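Local atomic coordinates of catechol 2,3-dioxygenase (Pseudomonas sp. KL28, PDB entry 3HPY), a protein that probably catalyses the iron(II)-dependent extradiol cleavage of catechol by dioxygen to 2-hydroxy-6-oxohexa-2,4-dienoate, and works as a homotetramer. Residues C47-D52 with A148-D153; L7-A12 with F69-L74; R42-C47 with G99-T104; L17-G22 with Y56-A61. One frame throughout, in Å; residues are numbered along the deposited sequence.

Interaction 1. Residues C47-D52 with A148-D153; sequences CWDERD and APIQLD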
loop_
_atom_site.group_PDB
_atom_site.type_symbol
_atom_site.label_atom_id
_atom_site.label_comp_id
_atom_site.label_asym_id
_atom_site.label_seq_id
_atom_site.Cartn_x
_atom_site.Cartn_y
_atom_site.Cartn_z
ATOM N N CYS C 47 22.759 2.388 -5.037
ATOM C CA CYS C 47 21.352 2.017 -5.148
ATOM C C CYS C 47 21.020 2.182 -6.625
ATOM O O CYS C 47 21.537 3.095 -7.272
ATOM C CB CYS C 47 20.495 2.934 -4.279
ATOM S SG CYS C 47 20.791 2.718 -2.498
ATOM N N TRP C 48 20.179 1.302 -7.166
ATOM C CA TRP C 48 19.850 1.381 -8.582
ATOM C C TRP C 48 19.346 2.745 -9.027
ATOM O O TRP C 48 19.606 3.151 -10.160
ATOM C CB TRP C 48 18.819 0.316 -8.974
ATOM C CG TRP C 48 17.428 0.576 -8.451
ATOM C CD1 TRP C 48 16.904 0.156 -7.257
ATOM C CD2 TRP C 48 16.398 1.343 -9.098
ATOM N NE1 TRP C 48 15.608 0.617 -7.121
ATOM C CE2 TRP C 48 15.274 1.349 -8.234
ATOM C CE3 TRP C 48 16.317 2.031 -10.316
ATOM C CZ2 TRP C 48 14.080 2.013 -8.557
ATOM C CZ3 TRP C 48 15.113 2.696 -10.641
ATOM C CH2 TRP C 48 14.021 2.680 -9.761
ATOM N N ASP C 49 18.647 3.460 -8.145
ATOM C CA ASP C 49 18.082 4.762 -8.513
ATOM C C ASP C 49 18.994 5.984 -8.351
ATOM O O ASP C 49 18.657 7.058 -8.841
ATOM C CB ASP C 49 16.763 5.004 -7.757
ATOM C CG ASP C 49 15.699 5.675 -8.626
ATOM O OD1 ASP C 49 15.965 5.928 -9.819
ATOM O OD2 ASP C 49 14.585 5.944 -8.124
ATOM N N GLU C 50 20.133 5.841 -7.677
ATOM C CA GLU C 50 21.038 6.986 -7.515
ATOM C C GLU C 50 21.733 7.171 -8.843
ATOM O O GLU C 50 21.622 6.311 -9.709
ATOM C CB GLU C 50 22.089 6.723 -6.437
ATOM C CG GLU C 50 21.502 6.373 -5.092
ATOM C CD GLU C 50 22.558 5.960 -4.079
ATOM O OE1 GLU C 50 23.434 5.133 -4.433
ATOM O OE2 GLU C 50 22.499 6.456 -2.932
ATOM N N ARG C 51 22.455 8.275 -9.007
ATOM C CA ARG C 51 23.147 8.513 -10.268
ATOM C C ARG C 51 24.666 8.421 -10.163
ATOM O O ARG C 51 25.344 8.139 -11.155
ATOM C CB ARG C 51 22.743 9.882 -10.837
ATOM C CG ARG C 51 21.236 10.032 -10.965
ATOM C CD ARG C 51 20.833 11.159 -11.888
ATOM N NE ARG C 51 19.383 11.320 -11.885
ATOM C CZ ARG C 51 18.729 12.232 -12.594
ATOM N NH1 ARG C 51 19.393 13.074 -13.375
ATOM N NH2 ARG C 51 17.410 12.299 -12.518
ATOM N N ASP C 52 25.192 8.629 -8.960
ATOM C CA ASP C 52 26.634 8.587 -8.740
ATOM C C ASP C 52 27.211 7.178 -8.605
ATOM O O ASP C 52 26.529 6.250 -8.165
ATOM C CB ASP C 52 26.996 9.454 -7.528
ATOM C CG ASP C 52 26.932 10.950 -7.843
ATOM O OD1 ASP C 52 26.789 11.300 -9.040
ATOM O OD2 ASP C 52 27.037 11.771 -6.908
ATOM N N ALA C 148 16.516 -4.042 -3.169
ATOM C CA ALA C 148 16.783 -2.932 -4.083
ATOM C C ALA C 148 16.344 -1.549 -3.598
ATOM O O ALA C 148 15.435 -0.950 -4.157
ATOM C CB ALA C 148 16.150 -3.238 -5.446
ATOM N N PRO C 149 17.018 -1.007 -2.577
ATOM C CA PRO C 149 16.632 0.317 -2.077
ATOM C C PRO C 149 16.899 1.427 -3.093
ATOM O O PRO C 149 17.602 1.210 -4.084
ATOM C CB PRO C 149 17.456 0.450 -0.804
ATOM C CG PRO C 149 18.721 -0.290 -1.165
ATOM C CD PRO C 149 18.196 -1.529 -1.856
ATOM N N ILE C 150 16.344 2.609 -2.824
ATOM C CA ILE C 150 16.449 3.772 -3.705
ATOM C C ILE C 150 17.617 4.732 -3.455
ATOM O O ILE C 150 18.086 5.381 -4.383
ATOM C CB ILE C 150 15.123 4.579 -3.681
ATOM C CG1 ILE C 150 14.046 3.832 -4.479
ATOM C CG2 ILE C 150 15.322 5.963 -4.281
ATOM C CD1 ILE C 150 13.631 2.505 -3.874
ATOM N N GLN C 151 18.066 4.848 -2.210
ATOM C CA GLN C 151 19.197 5.718 -1.892
ATOM C C GLN C 151 19.766 5.432 -0.509
ATOM O O GLN C 151 19.102 4.827 0.330
ATOM C CB GLN C 151 18.797 7.204 -1.947
ATOM C CG GLN C 151 17.691 7.619 -0.977
ATOM C CD GLN C 151 17.490 9.131 -0.902
ATOM O OE1 GLN C 151 17.584 9.839 -1.909
ATOM N NE2 GLN C 151 17.181 9.626 0.291
ATOM N N LEU C 152 21.013 5.853 -0.291
ATOM C CA LEU C 152 21.650 5.729 1.015
ATOM C C LEU C 152 20.992 6.919 1.719
ATOM O O LEU C 152 21.295 8.069 1.409
ATOM C CB LEU C 152 23.168 5.942 0.897
ATOM C CG LEU C 152 23.965 6.133 2.196
ATOM C CD1 LEU C 152 24.008 4.810 2.953
ATOM C CD2 LEU C 152 25.387 6.624 1.894
ATOM N N ASP C 153 20.064 6.647 2.633
ATOM C CA ASP C 153 19.339 7.720 3.316
ATOM C C ASP C 153 20.118 8.423 4.417
ATOM O O ASP C 153 20.055 9.643 4.548
ATOM C CB ASP C 153 18.044 7.184 3.922
ATOM C CG ASP C 153 17.035 8.272 4.168
ATOM O OD1 ASP C 153 16.462 8.766 3.167
ATOM O OD2 ASP C 153 16.828 8.643 5.347
HETATM O O HOH W 1 19.486 -0.498 -5.227
#
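The buried contact between C47-D52 and A148-D153 joins a turn of the N-terminal domain to the chain entering the first strand of the C-terminal, iron-binding domain, an example of a domain junction in which polar groups and close packing are combined. C47 to E50 form a type I turn, closed by the bond from E50 N to C47 O, and E50 extends from it with one carboxylate oxygen bonded to each of two backbone amides, both above the same face of its plane. E50 OE1 accepts from C47 N at 2.9 Å, while OE2 takes L152 N across the interface at 3.1 Å (N-H...O 160°). This double grip should hold the group's rotation. C47 SG, anti to its carbonyl carbon (chi1 -67°), lies against Q151 CA at 3.5 Å and P149 CG at 3.9 Å. W48 presents the edge of its indole to A148, and NE1 makes a weak bond to A148 O at 3.4 Å. A water accepts from W48 N and donates to P149 O. D49 lies alongside I150 and sends OD1 to R252 of the second subunit. C47 and P149 rest on F219 of strand 213-220, and strand 151-159 runs on to the iron ligand H154.

Interaction 2. Residues L7-A12 with F69-L74; sequences LRPGHA and FGFKVL
R8 and K72 run side by side in the same direction, and K72 CD lies over one face of the R8 guanidinium, 3.4 Å from R8 NH2. K72 is fully extended, its CG opposite the backbone N (chi1 -180°), whereas R8 bends at chi2 to lay its flat group on the lysine's methylenes. The two cations are held together by acids: R8 NH2 and K72 NZ each form salt bridges to D52 and to D278 of the second subunit, which would be expected to balance their combined positive charge. P9 CB meets F69 CZ at 3.6 Å, and A12 CB sits at the edge of the same ring, near its plane. P9 and F71 pass each other at a slant, P9 CA 3.6 Å from F71 CD1.

These side chains hang on an antiparallel pair, strands 9-16 and 65-73, in the N-terminal sheet of a vicinal oxygen chelate domain. L7 and R8 both face K72, a classic beta bulge at the corner leading into strand 9-16; within the pair a second one sets G10 and H11 against G70, whose O accepts from G10 N and, at 3.3 Å, from H11 N, both on the same face of its carbonyl plane. The H11 ring folds back over its partner strand, placing CD2 3.5 Å from G70 CA, with ND1 bonded to K124. L7 and L74 close the other end, CD2 to CD1 at 4.1 Å.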
loop_
_atom_site.group_PDB
_atom_site.type_symbol
_atom_site.label_atom_id
_atom_site.label_comp_id
_atom_site.label_asym_id
_atom_site.label_seq_id
_atom_site.Cartn_x
_atom_site.Cartn_y
_atom_site.Cartn_z
ATOM N N LEU C 7 25.056 18.521 0.509
ATOM C CA LEU C 7 23.825 18.090 -0.129
ATOM C C LEU C 7 23.180 16.828 0.415
ATOM O O LEU C 7 21.998 16.824 0.759
ATOM C CB LEU C 7 24.065 17.896 -1.631
ATOM C CG LEU C 7 24.579 19.085 -2.443
ATOM C CD1 LEU C 7 24.733 18.684 -3.901
ATOM C CD2 LEU C 7 23.615 20.256 -2.305
ATOM N N ARG C 8 23.964 15.760 0.504
ATOM C CA ARG C 8 23.427 14.473 0.928
ATOM C C ARG C 8 24.517 13.489 1.351
ATOM O O ARG C 8 25.706 13.735 1.146
ATOM C CB ARG C 8 22.658 13.860 -0.261
ATOM C CG ARG C 8 23.392 14.014 -1.637
ATOM C CD ARG C 8 23.116 12.827 -2.592
ATOM N NE ARG C 8 23.930 12.718 -3.818
ATOM C CZ ARG C 8 24.112 13.678 -4.731
ATOM N NH1 ARG C 8 23.557 14.872 -4.585
ATOM N NH2 ARG C 8 24.806 13.425 -5.835
ATOM N N PRO C 9 24.118 12.375 1.993
ATOM C CA PRO C 9 25.115 11.378 2.397
ATOM C C PRO C 9 25.654 10.851 1.068
ATOM O O PRO C 9 24.862 10.511 0.181
ATOM C CB PRO C 9 24.282 10.326 3.112
ATOM C CG PRO C 9 23.185 11.123 3.739
ATOM C CD PRO C 9 22.847 12.189 2.718
ATOM N N GLY C 10 26.978 10.791 0.916
ATOM C CA GLY C 10 27.554 10.323 -0.336
ATOM C C GLY C 10 27.974 8.863 -0.354
ATOM O O GLY C 10 27.790 8.176 -1.357
ATOM N N HIS C 11 28.534 8.379 0.749
ATOM C CA HIS C 11 28.970 6.996 0.801
ATOM C C HIS C 11 29.322 6.519 2.207
ATOM O O HIS C 11 29.638 7.320 3.092
ATOM C CB HIS C 11 30.173 6.810 -0.142
ATOM C CG HIS C 11 31.354 7.667 0.198
ATOM N ND1 HIS C 11 32.209 8.171 -0.761
ATOM C CD2 HIS C 11 31.845 8.081 1.391
ATOM C CE1 HIS C 11 33.173 8.857 -0.172
ATOM N NE2 HIS C 11 32.975 8.818 1.133
ATOM N N ALA C 12 29.250 5.208 2.414
ATOM C CA ALA C 12 29.593 4.623 3.703
ATOM C C ALA C 12 30.626 3.517 3.493
ATOM O O ALA C 12 30.351 2.538 2.804
ATOM C CB ALA C 12 28.349 4.051 4.369
ATOM N N PHE C 69 32.277 7.858 6.819
ATOM C CA PHE C 69 31.008 8.225 6.205
ATOM C C PHE C 69 31.176 9.570 5.504
ATOM O O PHE C 69 31.521 10.565 6.139
ATOM C CB PHE C 69 29.933 8.328 7.287
ATOM C CG PHE C 69 28.534 8.417 6.748
ATOM C CD1 PHE C 69 27.816 9.600 6.839
ATOM C CD2 PHE C 69 27.933 7.307 6.158
ATOM C CE1 PHE C 69 26.514 9.682 6.354
ATOM C CE2 PHE C 69 26.637 7.379 5.672
ATOM C CZ PHE C 69 25.925 8.572 5.771
ATOM N N GLY C 70 30.918 9.601 4.202
ATOM C CA GLY C 70 31.084 10.836 3.458
ATOM C C GLY C 70 29.824 11.541 2.985
ATOM O O GLY C 70 28.774 10.925 2.830
ATOM N N PHE C 71 29.955 12.842 2.747
ATOM C CA PHE C 71 28.853 13.680 2.283
ATOM C C PHE C 71 29.259 14.442 1.023
ATOM O O PHE C 71 30.306 15.091 0.997
ATOM C CB PHE C 71 28.490 14.712 3.346
ATOM C CG PHE C 71 27.803 14.147 4.550
ATOM C CD1 PHE C 71 26.428 13.969 4.552
ATOM C CD2 PHE C 71 28.519 13.855 5.713
ATOM C CE1 PHE C 71 25.774 13.523 5.685
ATOM C CE2 PHE C 71 27.865 13.402 6.861
ATOM C CZ PHE C 71 26.494 13.240 6.844
ATOM N N LYS C 72 28.431 14.386 -0.017
ATOM C CA LYS C 72 28.754 15.132 -1.226
ATOM C C LYS C 72 28.327 16.577 -1.000
ATOM O O LYS C 72 27.287 16.818 -0.384
ATOM C CB LYS C 72 28.027 14.560 -2.442
ATOM C CG LYS C 72 28.356 15.317 -3.717
ATOM C CD LYS C 72 27.933 14.587 -4.966
ATOM C CE LYS C 72 28.251 15.422 -6.194
ATOM N NZ LYS C 72 28.031 14.641 -7.444
ATOM N N VAL C 73 29.134 17.535 -1.461
ATOM C CA VAL C 73 28.793 18.957 -1.305
ATOM C C VAL C 73 28.470 19.541 -2.685
ATOM O O VAL C 73 28.696 18.886 -3.700
ATOM C CB VAL C 73 29.944 19.769 -0.652
ATOM C CG1 VAL C 73 30.345 19.127 0.675
ATOM C CG2 VAL C 73 31.137 19.856 -1.598
ATOM N N LEU C 74 27.963 20.767 -2.729
ATOM C CA LEU C 74 27.582 21.362 -4.006
ATOM C C LEU C 74 28.667 21.329 -5.081
ATOM O O LEU C 74 28.444 20.785 -6.174
ATOM C CB LEU C 74 27.099 22.798 -3.798
ATOM C CG LEU C 74 26.341 23.447 -4.972
ATOM C CD1 LEU C 74 25.112 22.618 -5.360
ATOM C CD2 LEU C 74 25.905 24.836 -4.563
#

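Interaction 3. Residues R42-C47 with G99-T104; sequences RVYFKC and GEMLET
With CG opposite the carbonyl carbon (chi1 -54°), Y44 sends its ring out from strand 43-46 to the loop 99-104, where its hydroxyl meets the backbone; R42, bent at chi2 and chi3, carries its guanidinium to the same loop. The phenol illustrates how one aromatic side chain can anchor an irregular loop by both its polar and its apolar parts. L102 N donates to Y44 OH at 2.8 Å along an almost straight bond of 174°, while L102 CB lies over one face of the ring in a CH-pi contact, 3.8 Å from the centroid and displaced toward the rim. M101 approaches the ring edge instead, CE being 3.7 Å from Y44 CE2.

The loop itself turns tightly: M101 to T104 make a type II turn, closed by the bond from T104 N to M101 O. It connects strands 93-96 and 107-111, so the contact ties two separated parts of the N-terminal sheet together, away from the iron site. R42 NH1 makes a weak, long salt bridge to E100 OE2 at 3.3 Å, the two planar groups standing 77° apart. Both partners are engaged elsewhere, R42 NH2 with Q13 and E100 OE2 with R107. Y44 is buried, and its OH is satisfied by L102 N on the loop and by D38, whereas the arginine-glutamate pair probably contributes a weaker, shared electrostatic link.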
loop_
_atom_site.group_PDB
_atom_site.type_symbol
_atom_site.label_atom_id
_atom_site.label_comp_id
_atom_site.label_asym_id
_atom_site.label_seq_id
_atom_site.Cartn_x
_atom_site.Cartn_y
_atom_site.Cartn_z
ATOM N N ARG C 42 38.612 -3.476 -2.438
ATOM C CA ARG C 42 37.340 -2.894 -2.034
ATOM C C ARG C 42 36.369 -2.967 -3.201
ATOM O O ARG C 42 36.750 -2.734 -4.348
ATOM C CB ARG C 42 37.534 -1.440 -1.624
ATOM C CG ARG C 42 38.688 -1.228 -0.682
ATOM C CD ARG C 42 39.348 0.088 -1.004
ATOM N NE ARG C 42 38.942 1.164 -0.110
ATOM C CZ ARG C 42 39.228 2.446 -0.323
ATOM N NH1 ARG C 42 39.909 2.805 -1.404
ATOM N NH2 ARG C 42 38.867 3.364 0.558
ATOM N N VAL C 43 35.116 -3.301 -2.914
ATOM C CA VAL C 43 34.102 -3.387 -3.960
ATOM C C VAL C 43 33.043 -2.314 -3.711
ATOM O O VAL C 43 32.533 -2.177 -2.596
ATOM C CB VAL C 43 33.466 -4.796 -4.011
ATOM C CG1 VAL C 43 32.957 -5.179 -2.660
ATOM C CG2 VAL C 43 32.351 -4.830 -5.031
ATOM N N TYR C 44 32.740 -1.548 -4.755
ATOM C CA TYR C 44 31.785 -0.449 -4.661
ATOM C C TYR C 44 30.374 -0.809 -5.122
ATOM O O TYR C 44 30.182 -1.542 -6.099
ATOM C CB TYR C 44 32.283 0.754 -5.476
ATOM C CG TYR C 44 33.690 1.239 -5.148
ATOM C CD1 TYR C 44 34.806 0.438 -5.408
ATOM C CD2 TYR C 44 33.906 2.513 -4.614
ATOM C CE1 TYR C 44 36.097 0.893 -5.149
ATOM C CE2 TYR C 44 35.199 2.979 -4.350
ATOM C CZ TYR C 44 36.288 2.164 -4.621
ATOM O OH TYR C 44 37.564 2.616 -4.367
ATOM N N PHE C 45 29.394 -0.255 -4.411
ATOM C CA PHE C 45 27.980 -0.472 -4.697
ATOM C C PHE C 45 27.238 0.855 -4.689
ATOM O O PHE C 45 27.739 1.854 -4.172
ATOM C CB PHE C 45 27.329 -1.347 -3.624
ATOM C CG PHE C 45 27.859 -2.747 -3.553
ATOM C CD1 PHE C 45 28.880 -3.078 -2.664
ATOM C CD2 PHE C 45 27.284 -3.756 -4.319
ATOM C CE1 PHE C 45 29.309 -4.395 -2.533
ATOM C CE2 PHE C 45 27.707 -5.074 -4.197
ATOM C CZ PHE C 45 28.721 -5.395 -3.301
ATOM N N LYS C 46 26.033 0.845 -5.253
ATOM C CA LYS C 46 25.159 2.016 -5.284
ATOM C C LYS C 46 23.709 1.533 -5.394
ATOM O O LYS C 46 23.458 0.388 -5.781
ATOM C CB LYS C 46 25.483 2.913 -6.478
ATOM C CG LYS C 46 25.026 2.355 -7.825
ATOM C CD LYS C 46 25.330 3.342 -8.933
ATOM C CE LYS C 46 24.279 4.448 -8.989
ATOM N NZ LYS C 46 23.013 3.921 -9.603
ATOM N N CYS C 47 22.759 2.388 -5.037
ATOM C CA CYS C 47 21.352 2.017 -5.148
ATOM C C CYS C 47 21.020 2.182 -6.625
ATOM O O CYS C 47 21.537 3.095 -7.272
ATOM C CB CYS C 47 20.495 2.934 -4.279
ATOM S SG CYS C 47 20.791 2.718 -2.498
ATOM N N GLY C 99 41.145 9.955 -6.752
ATOM C CA GLY C 99 41.547 8.692 -7.324
ATOM C C GLY C 99 41.764 7.627 -6.266
ATOM O O GLY C 99 41.676 6.442 -6.569
ATOM N N GLU C 100 42.043 8.033 -5.026
ATOM C CA GLU C 100 42.276 7.063 -3.955
ATOM C C GLU C 100 41.096 6.099 -3.946
ATOM O O GLU C 100 41.264 4.895 -3.739
ATOM C CB GLU C 100 42.415 7.774 -2.603
ATOM C CG GLU C 100 43.138 6.954 -1.549
ATOM C CD GLU C 100 42.274 5.857 -0.973
ATOM O OE1 GLU C 100 42.813 4.956 -0.298
ATOM O OE2 GLU C 100 41.047 5.902 -1.190
ATOM N N MET C 101 39.906 6.652 -4.179
ATOM C CA MET C 101 38.662 5.892 -4.263
ATOM C C MET C 101 38.274 5.894 -5.742
ATOM O O MET C 101 38.405 6.913 -6.423
ATOM C CB MET C 101 37.549 6.559 -3.440
ATOM C CG MET C 101 37.183 5.830 -2.154
ATOM S SD MET C 101 35.744 6.547 -1.265
ATOM C CE MET C 101 34.385 5.918 -2.236
ATOM N N LEU C 102 37.807 4.752 -6.236
ATOM C CA LEU C 102 37.404 4.626 -7.632
ATOM C C LEU C 102 36.402 5.700 -8.049
ATOM O O LEU C 102 35.463 6.021 -7.312
ATOM C CB LEU C 102 36.791 3.247 -7.872
ATOM C CG LEU C 102 37.494 2.297 -8.834
ATOM C CD1 LEU C 102 36.801 0.949 -8.789
ATOM C CD2 LEU C 102 37.468 2.867 -10.234
ATOM N N GLU C 103 36.626 6.251 -9.238
ATOM C CA GLU C 103 35.772 7.279 -9.823
ATOM C C GLU C 103 35.450 8.442 -8.892
ATOM O O GLU C 103 34.513 9.203 -9.145
ATOM C CB GLU C 103 34.479 6.637 -10.317
ATOM C CG GLU C 103 34.728 5.469 -11.251
ATOM C CD GLU C 103 35.565 5.853 -12.458
ATOM O OE1 GLU C 103 35.094 6.652 -13.295
ATOM O OE2 GLU C 103 36.705 5.359 -12.570
ATOM N N THR C 104 36.247 8.592 -7.837
ATOM C CA THR C 104 36.042 9.656 -6.861
ATOM C C THR C 104 37.114 10.746 -6.851
ATOM O O THR C 104 38.302 10.490 -7.102
ATOM C CB THR C 104 35.959 9.077 -5.451
ATOM O OG1 THR C 104 35.105 7.928 -5.471
ATOM C CG2 THR C 104 35.402 10.114 -4.476
#

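Interaction 4. Residues L17-G22 with Y56-A61; sequences LNLEEG and YIIREA
Helix 19-29 starts beside the C-terminal end of strand 56-60, the closest backbone approach being L19 to E60, 5.0 Å between their CA atoms. This is helix-on-sheet packing in the N-terminal domain, whose vicinal oxygen chelate fold lays helices against a curved sheet, and it shows how the start of a helix can be capped from within and met by a neighbouring strand. N18 is the N-cap: its OD1 accepts from E21 N at 3.0 Å, approached from above the carbonyl plane. L19, in the first turn, aims its side chain at the strand and crosses both E60 and I58 obliquely. Its CB and CG rest on E60 CB, each at 3.8 Å, and its CD2 reaches I58 CD1 at 3.9 Å.

I58 has CG1 between the backbone N and the carbonyl carbon (chi1 46°), and from there its CD1 also packs on G22 C at 3.8 Å; a glycine here brings the helix backbone itself against the isoleucine. V43 of the adjoining strand touches both L19 and I58, extending the apolar patch beneath the helix. Near the surface E60 stretches out along the helix start, its CG 3.4 Å from L17 O. E20 OE2 and E60 OE1 are like charges 4.2 Å apart; both residues are exposed, so solvent probably screens the two charges. At the tip of E60, OE1 takes a weak bond from L19 N at 3.4 Å.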
loop_
_atom_site.group_PDB
_atom_site.type_symbol
_atom_site.label_atom_id
_atom_site.label_comp_id
_atom_site.label_asym_id
_atom_site.label_seq_id
_atom_site.Cartn_x
_atom_site.Cartn_y
_atom_site.Cartn_z
ATOM N N LEU C 17 33.684 -9.208 7.597
ATOM C CA LEU C 17 34.592 -10.306 7.921
ATOM C C LEU C 17 34.874 -11.183 6.697
ATOM O O LEU C 17 36.000 -11.648 6.507
ATOM C CB LEU C 17 33.987 -11.165 9.031
ATOM C CG LEU C 17 33.423 -10.425 10.251
ATOM C CD1 LEU C 17 32.690 -11.404 11.160
ATOM C CD2 LEU C 17 34.548 -9.735 11.000
ATOM N N ASN C 18 33.848 -11.422 5.881
ATOM C CA ASN C 18 33.997 -12.235 4.678
ATOM C C ASN C 18 33.522 -11.444 3.468
ATOM O O ASN C 18 32.322 -11.260 3.255
ATOM C CB ASN C 18 33.189 -13.532 4.790
ATOM C CG ASN C 18 33.486 -14.507 3.658
ATOM O OD1 ASN C 18 33.392 -14.169 2.474
ATOM N ND2 ASN C 18 33.844 -15.730 4.021
ATOM N N LEU C 19 34.478 -10.985 2.674
ATOM C CA LEU C 19 34.178 -10.196 1.489
ATOM C C LEU C 19 33.222 -10.914 0.542
ATOM O O LEU C 19 32.221 -10.338 0.113
ATOM C CB LEU C 19 35.473 -9.858 0.753
ATOM C CG LEU C 19 35.667 -8.399 0.340
ATOM C CD1 LEU C 19 36.985 -8.261 -0.408
ATOM C CD2 LEU C 19 34.518 -7.946 -0.527
ATOM N N GLU C 20 33.530 -12.166 0.218
ATOM C CA GLU C 20 32.690 -12.942 -0.692
ATOM C C GLU C 20 31.231 -12.981 -0.296
ATOM O O GLU C 20 30.358 -12.714 -1.119
ATOM C CB GLU C 20 33.201 -14.377 -0.823
ATOM C CG GLU C 20 34.199 -14.549 -1.943
ATOM C CD GLU C 20 35.418 -13.673 -1.765
ATOM O OE1 GLU C 20 35.966 -13.210 -2.790
ATOM O OE2 GLU C 20 35.833 -13.455 -0.602
ATOM N N GLU C 21 30.946 -13.320 0.953
ATOM C CA GLU C 21 29.552 -13.371 1.322
ATOM C C GLU C 21 28.980 -11.965 1.502
ATOM O O GLU C 21 27.766 -11.774 1.462
ATOM C CB GLU C 21 29.331 -14.307 2.533
ATOM C CG GLU C 21 29.904 -13.918 3.876
ATOM C CD GLU C 21 29.783 -15.055 4.904
ATOM O OE1 GLU C 21 28.725 -15.720 4.959
ATOM O OE2 GLU C 21 30.746 -15.279 5.667
ATOM N N GLY C 22 29.862 -10.976 1.653
ATOM C CA GLY C 22 29.414 -9.601 1.769
ATOM C C GLY C 22 28.994 -9.137 0.380
ATOM O O GLY C 22 28.017 -8.405 0.224
ATOM N N TYR C 56 28.018 2.864 -1.230
ATOM C CA TYR C 56 28.345 1.839 -0.243
ATOM C C TYR C 56 29.534 1.017 -0.728
ATOM O O TYR C 56 29.520 0.473 -1.842
ATOM C CB TYR C 56 27.150 0.910 -0.019
ATOM C CG TYR C 56 27.152 0.226 1.330
ATOM C CD1 TYR C 56 26.711 0.894 2.472
ATOM C CD2 TYR C 56 27.577 -1.100 1.466
ATOM C CE1 TYR C 56 26.680 0.259 3.716
ATOM C CE2 TYR C 56 27.552 -1.745 2.708
ATOM C CZ TYR C 56 27.096 -1.058 3.826
ATOM O OH TYR C 56 27.027 -1.697 5.044
ATOM N N ILE C 57 30.562 0.926 0.110
ATOM C CA ILE C 57 31.762 0.178 -0.243
ATOM C C ILE C 57 32.203 -0.723 0.908
ATOM O O ILE C 57 32.330 -0.274 2.048
ATOM C CB ILE C 57 32.944 1.121 -0.608
ATOM C CG1 ILE C 57 32.480 2.245 -1.542
ATOM C CG2 ILE C 57 34.004 0.335 -1.349
ATOM C CD1 ILE C 57 32.109 3.529 -0.838
ATOM N N ILE C 58 32.439 -1.995 0.605
ATOM C CA ILE C 58 32.860 -2.926 1.636
ATOM C C ILE C 58 34.316 -3.329 1.476
ATOM O O ILE C 58 34.859 -3.348 0.364
ATOM C CB ILE C 58 31.973 -4.190 1.656
ATOM C CG1 ILE C 58 31.766 -4.708 0.235
ATOM C CG2 ILE C 58 30.640 -3.868 2.312
ATOM C CD1 ILE C 58 31.156 -6.077 0.164
ATOM N N ARG C 59 34.935 -3.645 2.607
ATOM C CA ARG C 59 36.337 -4.040 2.658
ATOM C C ARG C 59 36.532 -5.142 3.702
ATOM O O ARG C 59 36.178 -4.964 4.871
ATOM C CB ARG C 59 37.190 -2.824 3.024
ATOM C CG ARG C 59 38.661 -3.117 3.249
ATOM C CD ARG C 59 39.433 -1.827 3.547
ATOM N NE ARG C 59 39.076 -1.223 4.830
ATOM C CZ ARG C 59 39.630 -1.553 5.993
ATOM N NH1 ARG C 59 40.572 -2.487 6.038
ATOM N NH2 ARG C 59 39.252 -0.942 7.108
ATOM N N GLU C 60 37.097 -6.273 3.281
ATOM C CA GLU C 60 37.325 -7.392 4.194
ATOM C C GLU C 60 38.335 -6.995 5.254
ATOM O O GLU C 60 39.535 -6.950 4.992
ATOM C CB GLU C 60 37.839 -8.626 3.441
ATOM C CG GLU C 60 37.982 -9.860 4.332
ATOM C CD GLU C 60 38.468 -11.089 3.589
ATOM O OE1 GLU C 60 37.784 -11.536 2.644
ATOM O OE2 GLU C 60 39.538 -11.614 3.954
ATOM N N ALA C 61 37.849 -6.702 6.455
ATOM C CA ALA C 61 38.738 -6.304 7.530
ATOM C C ALA C 61 38.726 -7.314 8.662
ATOM O O ALA C 61 37.865 -8.191 8.732
ATOM C CB ALA C 61 38.351 -4.935 8.049
#

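In the fold
Interactions 2, 3 and 4 share the N-terminal sheet, in which strands 43-46, 56-60, 9-16 and 65-73 are consecutive neighbours; interaction 1 reaches the C-terminal domain. Along the chain come 7-12, 17-22, 42-47, 56-61, 69-74, 99-104 and 148-153, with 47-52 sharing C47 with 42-47. Centres of interactions 1 and 2, and of 2 and 3, lie about 13 Å apart, those of 2 and 4 about 21 Å. D52, salt-bridged to R8 and K72, couples interactions 1 and 2; both touch the second subunit. P9 and H11 pack on D153 and L152, linking the sheet to the iron-bearing half; interaction 3 brings loop 99-104 and interaction 4 helix 19-29 against this sheet, away from the iron site.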